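Local atomic coordinates of lipocalin (Argas monolakensis, PDB entry 3BRN), a protein that binds serotonin inside a lipocalin beta barrel and is probably a biogenic amine-binding protein of a soft tick. Residues A[28-42]-A[143-157]. Sequence-based numbering, arbitrary orientation.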
ATOM      1  N   TYR A  28      -6.037   0.432   0.524  1.00 29.43           N
ATOM      2  CA  TYR A  28      -6.386  -0.365  -0.635  1.00 32.86           C
ATOM      3  C   TYR A  28      -5.256  -0.249  -1.630  1.00 31.75           C
ATOM      4  O   TYR A  28      -4.729   0.845  -1.808  1.00 30.38           O
ATOM      5  CB  TYR A  28      -7.623   0.193  -1.324  1.00 28.44           C
ATOM      6  CG  TYR A  28      -8.910  -0.056  -0.591  1.00 43.12           C
ATOM      7  CD1 TYR A  28      -9.456   0.918   0.226  1.00 40.50           C
ATOM      8  CD2 TYR A  28      -9.599  -1.256  -0.739  1.00 36.95           C
ATOM      9  CE1 TYR A  28     -10.688   0.740   0.813  1.00 38.01           C
ATOM     10  CE2 TYR A  28     -10.806  -1.468  -0.091  1.00 48.45           C
ATOM     11  CZ  TYR A  28     -11.339  -0.463   0.677  1.00 31.36           C
ATOM     12  OH  TYR A  28     -12.567  -0.624   1.282  1.00 50.20           O
ATOM     13  N   LEU A  29      -5.024  -1.313  -2.399  1.00 32.16           N
ATOM     14  CA  LEU A  29      -4.100  -1.205  -3.528  1.00 33.74           C
ATOM     15  C   LEU A  29      -4.934  -0.589  -4.642  1.00 29.68           C
ATOM     16  O   LEU A  29      -5.891  -1.202  -5.088  1.00 32.83           O
ATOM     17  CB  LEU A  29      -3.565  -2.571  -3.953  1.00 30.63           C
ATOM     18  CG  LEU A  29      -2.738  -2.616  -5.259  1.00 29.66           C
ATOM     19  CD1 LEU A  29      -1.544  -1.690  -5.110  1.00 24.32           C
ATOM     20  CD2 LEU A  29      -2.236  -4.043  -5.443  1.00 32.29           C
ATOM     21  N   ARG A  30      -4.704   0.703  -4.907  1.00 28.66           N
ATOM     22  CA  ARG A  30      -5.521   1.478  -5.834  1.00 31.40           C
ATOM     23  C   ARG A  30      -5.136   1.258  -7.296  1.00 35.45           C
ATOM     24  O   ARG A  30      -6.007   1.122  -8.161  1.00 35.15           O
ATOM     25  CB  ARG A  30      -5.466   2.970  -5.469  1.00 28.26           C
ATOM     26  CG  ARG A  30      -6.231   3.913  -6.407  1.00 30.34           C
ATOM     27  CD  ARG A  30      -7.735   3.585  -6.498  1.00 28.30           C
ATOM     28  NE  ARG A  30      -8.404   4.443  -7.476  1.00 33.59           N
ATOM     29  CZ  ARG A  30      -8.325   4.290  -8.797  1.00 28.35           C
ATOM     30  NH1 ARG A  30      -7.635   3.286  -9.323  1.00 37.30           N
ATOM     31  NH2 ARG A  30      -8.951   5.133  -9.597  1.00 36.48           N
ATOM     32  N   LYS A  31      -3.843   1.354  -7.597  1.00 32.54           N
ATOM     33  CA  LYS A  31      -3.362   1.113  -8.968  1.00 32.27           C
ATOM     34  C   LYS A  31      -2.068   0.329  -8.886  1.00 33.52           C
ATOM     35  O   LYS A  31      -1.262   0.591  -8.004  1.00 29.57           O
ATOM     36  CB  LYS A  31      -3.071   2.436  -9.693  1.00 34.17           C
ATOM     37  CG  LYS A  31      -4.234   3.427  -9.755  1.00 37.03           C
ATOM     38  CD  LYS A  31      -3.859   4.652 -10.569  1.00 39.24           C
ATOM     39  CE  LYS A  31      -4.989   5.680 -10.590  1.00 44.39           C
ATOM     40  NZ  LYS A  31      -4.468   7.037 -10.892  1.00 45.83           N
ATOM     41  N   THR A  32      -1.787  -0.475  -9.915  1.00 31.17           N
ATOM     42  CA  THR A  32      -0.511  -1.195  -9.997  1.00 35.67           C
ATOM     43  C   THR A  32      -0.107  -1.394 -11.459  1.00 33.93           C
ATOM     44  O   THR A  32      -0.957  -1.355 -12.354  1.00 32.01           O
ATOM     45  CB  THR A  32      -0.571  -2.563  -9.234  1.00 31.12           C
ATOM     46  OG1 THR A  32       0.675  -3.255  -9.369  1.00 34.29           O
ATOM     47  CG2 THR A  32      -1.693  -3.459  -9.772  1.00 32.33           C
ATOM     48  N   THR A  33       1.198  -1.498 -11.715  1.00 34.97           N
ATOM     49  CA  THR A  33       1.678  -1.873 -13.044  1.00 30.51           C
ATOM     50  C   THR A  33       1.787  -3.391 -13.182  1.00 36.45           C
ATOM     51  O   THR A  33       2.244  -3.889 -14.206  1.00 34.70           O
ATOM     52  CB  THR A  33       3.046  -1.222 -13.383  1.00 32.73           C
ATOM     53  OG1 THR A  33       4.017  -1.615 -12.403  1.00 30.88           O
ATOM     54  CG2 THR A  33       2.916   0.328 -13.395  1.00 28.54           C
ATOM     55  N   LYS A  34       1.456  -4.132 -12.128  1.00 34.24           N
ATOM     56  CA  LYS A  34       1.437  -5.587 -12.258  1.00 35.95           C
ATOM     57  C   LYS A  34       0.007  -6.046 -12.585  1.00 41.72           C
ATOM     58  O   LYS A  34      -0.933  -5.705 -11.861  1.00 38.35           O
ATOM     59  CB  LYS A  34       1.915  -6.250 -10.958  1.00 38.25           C
ATOM     60  CG  LYS A  34       1.685  -7.760 -10.890  1.00 33.30           C
ATOM     61  CD  LYS A  34       2.309  -8.350  -9.634  1.00 37.05           C
ATOM     62  CE  LYS A  34       1.721  -9.722  -9.297  1.00 54.57           C
ATOM     63  NZ  LYS A  34       2.233 -10.238  -7.985  1.00 61.67           N
ATOM     64  N   PRO A  35      -0.154  -6.840 -13.655  1.00 39.34           N
ATOM     65  CA  PRO A  35      -1.465  -7.367 -14.024  1.00 44.53           C
ATOM     66  C   PRO A  35      -1.845  -8.605 -13.205  1.00 44.78           C
ATOM     67  O   PRO A  35      -0.984  -9.232 -12.581  1.00 47.60           O
ATOM     68  CB  PRO A  35      -1.277  -7.744 -15.498  1.00 48.08           C
ATOM     69  CG  PRO A  35       0.158  -8.155 -15.576  1.00 47.17           C
ATOM     70  CD  PRO A  35       0.900  -7.289 -14.582  1.00 46.27           C
ATOM     71  N   GLY A  36      -3.148  -8.854 -13.095  1.00 51.74           N
ATOM     72  CA  GLY A  36      -3.655 -10.067 -12.462  1.00 46.08           C
ATOM     73  C   GLY A  36      -3.784 -10.026 -10.952  1.00 49.44           C
ATOM     74  O   GLY A  36      -3.970 -11.066 -10.318  1.00 47.66           O
ATOM     75  N   THR A  37      -3.710  -8.842 -10.356  1.00 45.18           N
ATOM     76  CA  THR A  37      -3.832  -8.767  -8.901  1.00 52.12           C
ATOM     77  C   THR A  37      -5.298  -8.847  -8.432  1.00 52.21           C
ATOM     78  O   THR A  37      -6.207  -8.392  -9.130  1.00 54.17           O
ATOM     79  CB  THR A  37      -3.060  -7.557  -8.293  1.00 45.67           C
ATOM     80  OG1 THR A  37      -3.653  -6.326  -8.720  1.00 50.61           O
ATOM     81  CG2 THR A  37      -1.618  -7.579  -8.768  1.00 50.74           C
ATOM     82  N   PRO A  38      -5.540  -9.508  -7.290  1.00 52.09           N
ATOM     83  CA  PRO A  38      -6.913  -9.684  -6.803  1.00 51.63           C
ATOM     84  C   PRO A  38      -7.629  -8.340  -6.612  1.00 51.95           C
ATOM     85  O   PRO A  38      -7.021  -7.379  -6.151  1.00 50.66           O
ATOM     86  CB  PRO A  38      -6.722 -10.380  -5.451  1.00 53.12           C
ATOM     87  CG  PRO A  38      -5.329 -10.929  -5.471  1.00 55.24           C
ATOM     88  CD  PRO A  38      -4.536 -10.014  -6.341  1.00 53.42           C
ATOM     89  N   GLU A  39      -8.887  -8.260  -7.043  1.00 46.85           N
ATOM     90  CA  GLU A  39      -9.710  -7.067  -6.849  1.00 44.80           C
ATOM     91  C   GLU A  39      -9.795  -6.736  -5.363  1.00 40.88           C
ATOM     92  O   GLU A  39      -9.819  -7.637  -4.526  1.00 37.29           O
ATOM     93  CB  GLU A  39     -11.133  -7.317  -7.396  1.00 49.99           C
ATOM     94  CG  GLU A  39     -11.704  -8.678  -6.988  1.00 46.83           C
ATOM     95  CD  GLU A  39     -13.208  -8.865  -7.277  1.00 54.44           C
ATOM     96  OE1 GLU A  39     -13.780  -8.189  -8.171  1.00 41.06           O
ATOM     97  OE2 GLU A  39     -13.806  -9.750  -6.623  1.00 48.36           O
ATOM     98  N   CYS A  40      -9.789  -5.443  -5.045  1.00 41.99           N
ATOM     99  CA  CYS A  40      -9.991  -4.949  -3.676  1.00 40.59           C
ATOM    100  C   CYS A  40      -8.939  -5.414  -2.677  1.00 40.23           C
ATOM    101  O   CYS A  40      -9.228  -5.538  -1.479  1.00 36.39           O
ATOM    102  CB  CYS A  40     -11.394  -5.290  -3.157  1.00 40.08           C
ATOM    103  SG  CYS A  40     -12.751  -4.950  -4.311  1.00 50.66           S
ATOM    104  N   ALA A  41      -7.715  -5.621  -3.159  1.00 34.85           N
ATOM    105  CA  ALA A  41      -6.604  -6.034  -2.304  1.00 38.05           C
ATOM    106  C   ALA A  41      -6.307  -4.919  -1.304  1.00 35.77           C
ATOM    107  O   ALA A  41      -6.397  -3.740  -1.643  1.00 35.46           O
ATOM    108  CB  ALA A  41      -5.364  -6.348  -3.156  1.00 39.19           C
ATOM    109  N   TYR A  42      -6.066  -5.277  -0.045  1.00 32.90           N
ATOM    110  CA  TYR A  42      -5.845  -4.265   0.985  1.00 33.74           C
ATOM    111  C   TYR A  42      -4.983  -4.806   2.123  1.00 31.20           C
ATOM    112  O   TYR A  42      -4.710  -5.993   2.197  1.00 31.41           O
ATOM    113  CB  TYR A  42      -7.182  -3.806   1.585  1.00 35.24           C
ATOM    114  CG  TYR A  42      -7.772  -4.829   2.548  1.00 40.11           C
ATOM    115  CD1 TYR A  42      -8.552  -5.887   2.076  1.00 38.35           C
ATOM    116  CD2 TYR A  42      -7.495  -4.774   3.920  1.00 29.59           C
ATOM    117  CE1 TYR A  42      -9.043  -6.858   2.937  1.00 32.38           C
ATOM    118  CE2 TYR A  42      -7.988  -5.754   4.801  1.00 33.64           C
ATOM    119  CZ  TYR A  42      -8.732  -6.811   4.285  1.00 45.69           C
ATOM    120  OH  TYR A  42      -9.241  -7.793   5.116  1.00 44.88           O
ATOM    121  N   ARG A 143       4.043   2.538 -18.865  1.00 33.58           N
ATOM    122  CA  ARG A 143       3.653   1.161 -18.537  1.00 36.55           C
ATOM    123  C   ARG A 143       2.142   1.074 -18.346  1.00 33.63           C
ATOM    124  O   ARG A 143       1.513   2.016 -17.846  1.00 37.91           O
ATOM    125  CB  ARG A 143       4.340   0.715 -17.248  1.00 33.84           C
ATOM    126  CG  ARG A 143       5.857   0.553 -17.334  1.00 38.62           C
ATOM    127  CD  ARG A 143       6.415   0.087 -15.986  1.00 41.07           C
ATOM    128  NE  ARG A 143       7.873  -0.048 -15.968  1.00 40.10           N
ATOM    129  CZ  ARG A 143       8.715   0.968 -15.781  1.00 62.86           C
ATOM    130  NH1 ARG A 143       8.259   2.215 -15.674  1.00 51.91           N
ATOM    131  NH2 ARG A 143      10.021   0.748 -15.762  1.00 52.63           N
ATOM    132  N   PRO A 144       1.547  -0.062 -18.731  1.00 33.73           N
ATOM    133  CA  PRO A 144       0.116  -0.241 -18.505  1.00 27.99           C
ATOM    134  C   PRO A 144      -0.238  -0.178 -17.019  1.00 34.93           C
ATOM    135  O   PRO A 144       0.559  -0.616 -16.182  1.00 30.04           O
ATOM    136  CB  PRO A 144      -0.148  -1.646 -19.049  1.00 34.20           C
ATOM    137  CG  PRO A 144       0.892  -1.802 -20.151  1.00 36.19           C
ATOM    138  CD  PRO A 144       2.118  -1.124 -19.581  1.00 32.32           C
ATOM    139  N   ILE A 145      -1.368   0.458 -16.706  1.00 33.97           N
ATOM    140  CA  ILE A 145      -1.831   0.620 -15.326  1.00 36.68           C
ATOM    141  C   ILE A 145      -3.074  -0.242 -15.094  1.00 34.27           C
ATOM    142  O   ILE A 145      -3.960  -0.311 -15.946  1.00 33.25           O
ATOM    143  CB  ILE A 145      -2.230   2.083 -15.015  1.00 36.08           C
ATOM    144  CG1 ILE A 145      -1.134   3.075 -15.417  1.00 42.32           C
ATOM    145  CG2 ILE A 145      -2.675   2.216 -13.558  1.00 35.39           C
ATOM    146  CD1 ILE A 145       0.196   2.775 -14.853  1.00 36.18           C
ATOM    147  N   HIS A 146      -3.093  -0.961 -13.991  1.00 30.70           N
ATOM    148  CA  HIS A 146      -4.243  -1.701 -13.576  1.00 36.92           C
ATOM    149  C   HIS A 146      -4.920  -1.161 -12.354  1.00 41.52           C
ATOM    150  O   HIS A 146      -4.306  -0.989 -11.335  1.00 39.44           O
ATOM    151  CB  HIS A 146      -3.882  -3.136 -13.370  1.00 38.06           C
ATOM    152  CG  HIS A 146      -3.136  -3.701 -14.512  1.00 41.74           C
ATOM    153  ND1 HIS A 146      -1.824  -3.405 -14.745  1.00 52.02           N
ATOM    154  CD2 HIS A 146      -3.538  -4.466 -15.538  1.00 46.37           C
ATOM    155  CE1 HIS A 146      -1.436  -3.990 -15.852  1.00 48.98           C
ATOM    156  NE2 HIS A 146      -2.456  -4.644 -16.346  1.00 38.50           N
ATOM    157  N   HIS A 147      -6.207  -0.946 -12.462  1.00 37.38           N
ATOM    158  CA  HIS A 147      -6.956  -0.314 -11.425  1.00 39.52           C
ATOM    159  C   HIS A 147      -7.639  -1.291 -10.494  1.00 41.07           C
ATOM    160  O   HIS A 147      -8.658  -1.814 -10.820  1.00 44.19           O
ATOM    161  CB  HIS A 147      -7.936   0.652 -12.025  1.00 36.53           C
ATOM    162  CG  HIS A 147      -7.291   1.659 -12.893  1.00 38.21           C
ATOM    163  ND1 HIS A 147      -7.020   2.928 -12.468  1.00 35.58           N
ATOM    164  CD2 HIS A 147      -6.803   1.565 -14.139  1.00 37.53           C
ATOM    165  CE1 HIS A 147      -6.420   3.588 -13.426  1.00 46.17           C
ATOM    166  NE2 HIS A 147      -6.268   2.779 -14.451  1.00 57.55           N
ATOM    167  N   THR A 148      -7.056  -1.520  -9.334  1.00 38.94           N
ATOM    168  CA  THR A 148      -7.359  -2.684  -8.512  1.00 36.46           C
ATOM    169  C   THR A 148      -8.535  -2.462  -7.576  1.00 36.41           C
ATOM    170  O   THR A 148      -9.074  -3.415  -7.032  1.00 41.30           O
ATOM    171  CB  THR A 148      -6.128  -3.080  -7.664  1.00 44.07           C
ATOM    172  OG1 THR A 148      -5.125  -3.632  -8.518  1.00 50.19           O
ATOM    173  CG2 THR A 148      -6.513  -4.114  -6.597  1.00 39.38           C
ATOM    174  N   TRP A 149      -8.718  -1.213  -7.174  1.00 38.01           N
ATOM    175  CA  TRP A 149      -9.845  -0.815  -6.344  1.00 37.04           C
ATOM    176  C   TRP A 149     -10.925  -0.281  -7.250  1.00 36.95           C
ATOM    177  O   TRP A 149     -10.626   0.340  -8.272  1.00 35.91           O
ATOM    178  CB  TRP A 149      -9.448   0.288  -5.374  1.00 34.39           C
ATOM    179  CG  TRP A 149     -10.637   0.857  -4.637  1.00 35.61           C
ATOM    180  CD1 TRP A 149     -11.272   0.308  -3.556  1.00 34.49           C
ATOM    181  CD2 TRP A 149     -11.371   2.047  -4.971  1.00 30.05           C
ATOM    182  NE1 TRP A 149     -12.333   1.105  -3.176  1.00 33.03           N
ATOM    183  CE2 TRP A 149     -12.404   2.182  -4.020  1.00 37.07           C
ATOM    184  CE3 TRP A 149     -11.236   3.024  -5.962  1.00 39.05           C
ATOM    185  CZ2 TRP A 149     -13.264   3.267  -4.011  1.00 36.79           C
ATOM    186  CZ3 TRP A 149     -12.125   4.077  -5.977  1.00 39.97           C
ATOM    187  CH2 TRP A 149     -13.142   4.175  -5.028  1.00 31.19           C
ATOM    188  N   GLN A 150     -12.164  -0.641  -6.931  1.00 36.05           N
ATOM    189  CA  GLN A 150     -13.338  -0.135  -7.616  1.00 33.70           C
ATOM    190  C   GLN A 150     -14.355   0.284  -6.570  1.00 29.48           C
ATOM    191  O   GLN A 150     -14.319  -0.180  -5.440  1.00 27.56           O
ATOM    192  CB  GLN A 150     -13.950  -1.206  -8.528  1.00 40.30           C
ATOM    193  CG  GLN A 150     -13.182  -1.415  -9.814  1.00 39.85           C
ATOM    194  CD  GLN A 150     -12.885  -0.101 -10.509  1.00 55.47           C
ATOM    195  OE1 GLN A 150     -13.934   0.651 -10.819  1.00 57.50           O
ATOM    196  NE2 GLN A 150     -11.723   0.282 -10.667  1.00 52.25           N
ATOM    197  N   THR A 151     -15.182   1.250  -6.924  1.00 29.49           N
ATOM    198  CA  THR A 151     -16.171   1.797  -6.010  1.00 37.27           C
ATOM    199  C   THR A 151     -17.093   0.742  -5.387  1.00 38.45           C
ATOM    200  O   THR A 151     -17.685   0.974  -4.324  1.00 38.49           O
ATOM    201  CB  THR A 151     -16.990   2.886  -6.721  1.00 33.84           C
ATOM    202  OG1 THR A 151     -17.860   3.521  -5.783  1.00 58.60           O
ATOM    203  CG2 THR A 151     -17.802   2.292  -7.842  1.00 40.37           C
ATOM    204  N   TYR A 152     -17.195  -0.423  -6.030  1.00 39.76           N
ATOM    205  CA  TYR A 152     -18.013  -1.530  -5.522  1.00 39.37           C
ATOM    206  C   TYR A 152     -17.302  -2.342  -4.445  1.00 39.44           C
ATOM    207  O   TYR A 152     -17.896  -3.254  -3.868  1.00 38.93           O
ATOM    208  CB  TYR A 152     -18.434  -2.472  -6.661  1.00 41.69           C
ATOM    209  CG  TYR A 152     -17.298  -3.332  -7.189  1.00 51.27           C
ATOM    210  CD1 TYR A 152     -16.642  -3.006  -8.373  1.00 57.32           C
ATOM    211  CD2 TYR A 152     -16.836  -4.425  -6.466  1.00 50.88           C
ATOM    212  CE1 TYR A 152     -15.582  -3.767  -8.839  1.00 56.43           C
ATOM    213  CE2 TYR A 152     -15.750  -5.176  -6.908  1.00 54.67           C
ATOM    214  CZ  TYR A 152     -15.130  -4.844  -8.096  1.00 60.23           C
ATOM    215  OH  TYR A 152     -14.072  -5.607  -8.557  1.00 58.83           O
ATOM    216  N   CYS A 153     -16.015  -2.072  -4.225  1.00 36.06           N
ATOM    217  CA  CYS A 153     -15.264  -2.776  -3.184  1.00 39.57           C
ATOM    218  C   CYS A 153     -15.893  -2.539  -1.807  1.00 38.10           C
ATOM    219  O   CYS A 153     -16.185  -1.404  -1.446  1.00 38.32           O
ATOM    220  CB  CYS A 153     -13.795  -2.306  -3.162  1.00 40.15           C
ATOM    221  SG  CYS A 153     -12.754  -2.909  -4.536  1.00 46.61           S
ATOM    222  N   PRO A 154     -16.058  -3.604  -1.007  1.00 38.94           N
ATOM    223  CA  PRO A 154     -16.580  -3.368   0.337  1.00 44.10           C
ATOM    224  C   PRO A 154     -15.641  -2.474   1.157  1.00 46.93           C
ATOM    225  O   PRO A 154     -14.507  -2.217   0.732  1.00 51.16           O
ATOM    226  CB  PRO A 154     -16.652  -4.779   0.948  1.00 43.42           C
ATOM    227  CG  PRO A 154     -16.595  -5.721  -0.217  1.00 43.18           C
ATOM    228  CD  PRO A 154     -15.748  -5.022  -1.246  1.00 35.33           C
ATOM    229  N   PRO A 155     -16.149  -1.903   2.261  1.00 47.69           N
ATOM    230  CA  PRO A 155     -15.312  -1.127   3.177  1.00 46.06           C
ATOM    231  C   PRO A 155     -14.339  -2.060   3.879  1.00 42.37           C
ATOM    232  O   PRO A 155     -14.545  -3.273   3.878  1.00 42.44           O
ATOM    233  CB  PRO A 155     -16.319  -0.566   4.191  1.00 47.10           C
ATOM    234  CG  PRO A 155     -17.657  -0.713   3.544  1.00 48.02           C
ATOM    235  CD  PRO A 155     -17.551  -1.943   2.704  1.00 46.45           C
ATOM    236  N   LEU A 156     -13.267  -1.511   4.439  1.00 40.33           N
ATOM    237  CA  LEU A 156     -12.279  -2.352   5.099  1.00 45.66           C
ATOM    238  C   LEU A 156     -12.857  -2.944   6.374  1.00 44.99           C
ATOM    239  O   LEU A 156     -13.681  -2.306   7.039  1.00 43.75           O
ATOM    240  CB  LEU A 156     -10.969  -1.588   5.384  1.00 45.44           C
ATOM    241  CG  LEU A 156     -10.165  -1.167   4.148  1.00 39.17           C
ATOM    242  CD1 LEU A 156      -8.838  -0.496   4.514  1.00 42.48           C
ATOM    243  CD2 LEU A 156      -9.916  -2.365   3.264  1.00 46.26           C
ATOM    244  N   PRO A 157     -12.531  -4.218   6.642  1.00 44.47           N
ATOM    245  CA  PRO A 157     -12.899  -4.876   7.894  1.00 46.91           C
ATOM    246  C   PRO A 157     -12.345  -4.116   9.104  1.00 48.98           C
ATOM    247  O   PRO A 157     -12.995  -4.003  10.143  1.00 54.18           O
ATOM    248  CB  PRO A 157     -12.242  -6.261   7.779  1.00 42.42           C
ATOM    249  CG  PRO A 157     -11.300  -6.179   6.610  1.00 41.46           C
ATOM    250  CD  PRO A 157     -11.856  -5.133   5.708  1.00 44.19           C
ATOM    251  OXT PRO A 157     -11.267  -3.523   9.052  1.00 47.01           O
TER
HETATM  252  O   HOH W   1       2.529  -2.779 -16.547  1.00 35.84           O
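T32 and H146 exchange both backbone bonds of an antiparallel hydrogen-bonded pair, T32 N to H146 O at 2.9 Å and H146 N to T32 O at 2.7 Å. The carbonyl of T32 serves a second donor, because the imidazole of H146 turns its edge to it and ND1 reaches O of T32 at 3.3 Å from above the carbonyl plane. P35 lies over one face of that ring. Past the pair, a water donates to both T33 O and P144 O.

T148 fits between strand 26-32 and the loop that follows it, and all three of its polar atoms are bonded there. Its N donates to R30 O, its O accepts from C40 N at 2.9 Å in an almost straight bond (170°), and its hydroxyl donates to OG1 of T37. With OG1 anti to the carbonyl carbon (chi1 -71°), CG2 is left to rest against P38 O.

R30 bends at chi2 (59°), which carries its guanidinium back across W149; NH1 gives ND1 of H147 a bond of 3.2 Å lying in both planes, while NE is taken by Y129. The carbonyl of W149 is buried without a partner.

Farther on, the Y28 ring is held between W149, whose edge meets one face, and CD2 of L156, a CH-pi contact on the opposite face; OH of Y28 donates to a lone pair of P154 O at 2.6 Å. Y152 OH donates to E39 OE1, also at 2.6 Å, beside the C40-C153 disulfide.

Main-chain bonds, side-chain hydroxyls and a covalent link thus tie the C-terminal tail to the outside of the lipocalin barrel, with backbone pairing at the strand end giving way to aromatic packing in which both tyrosine hydroxyls are still satisfied, by P154 O and by E39.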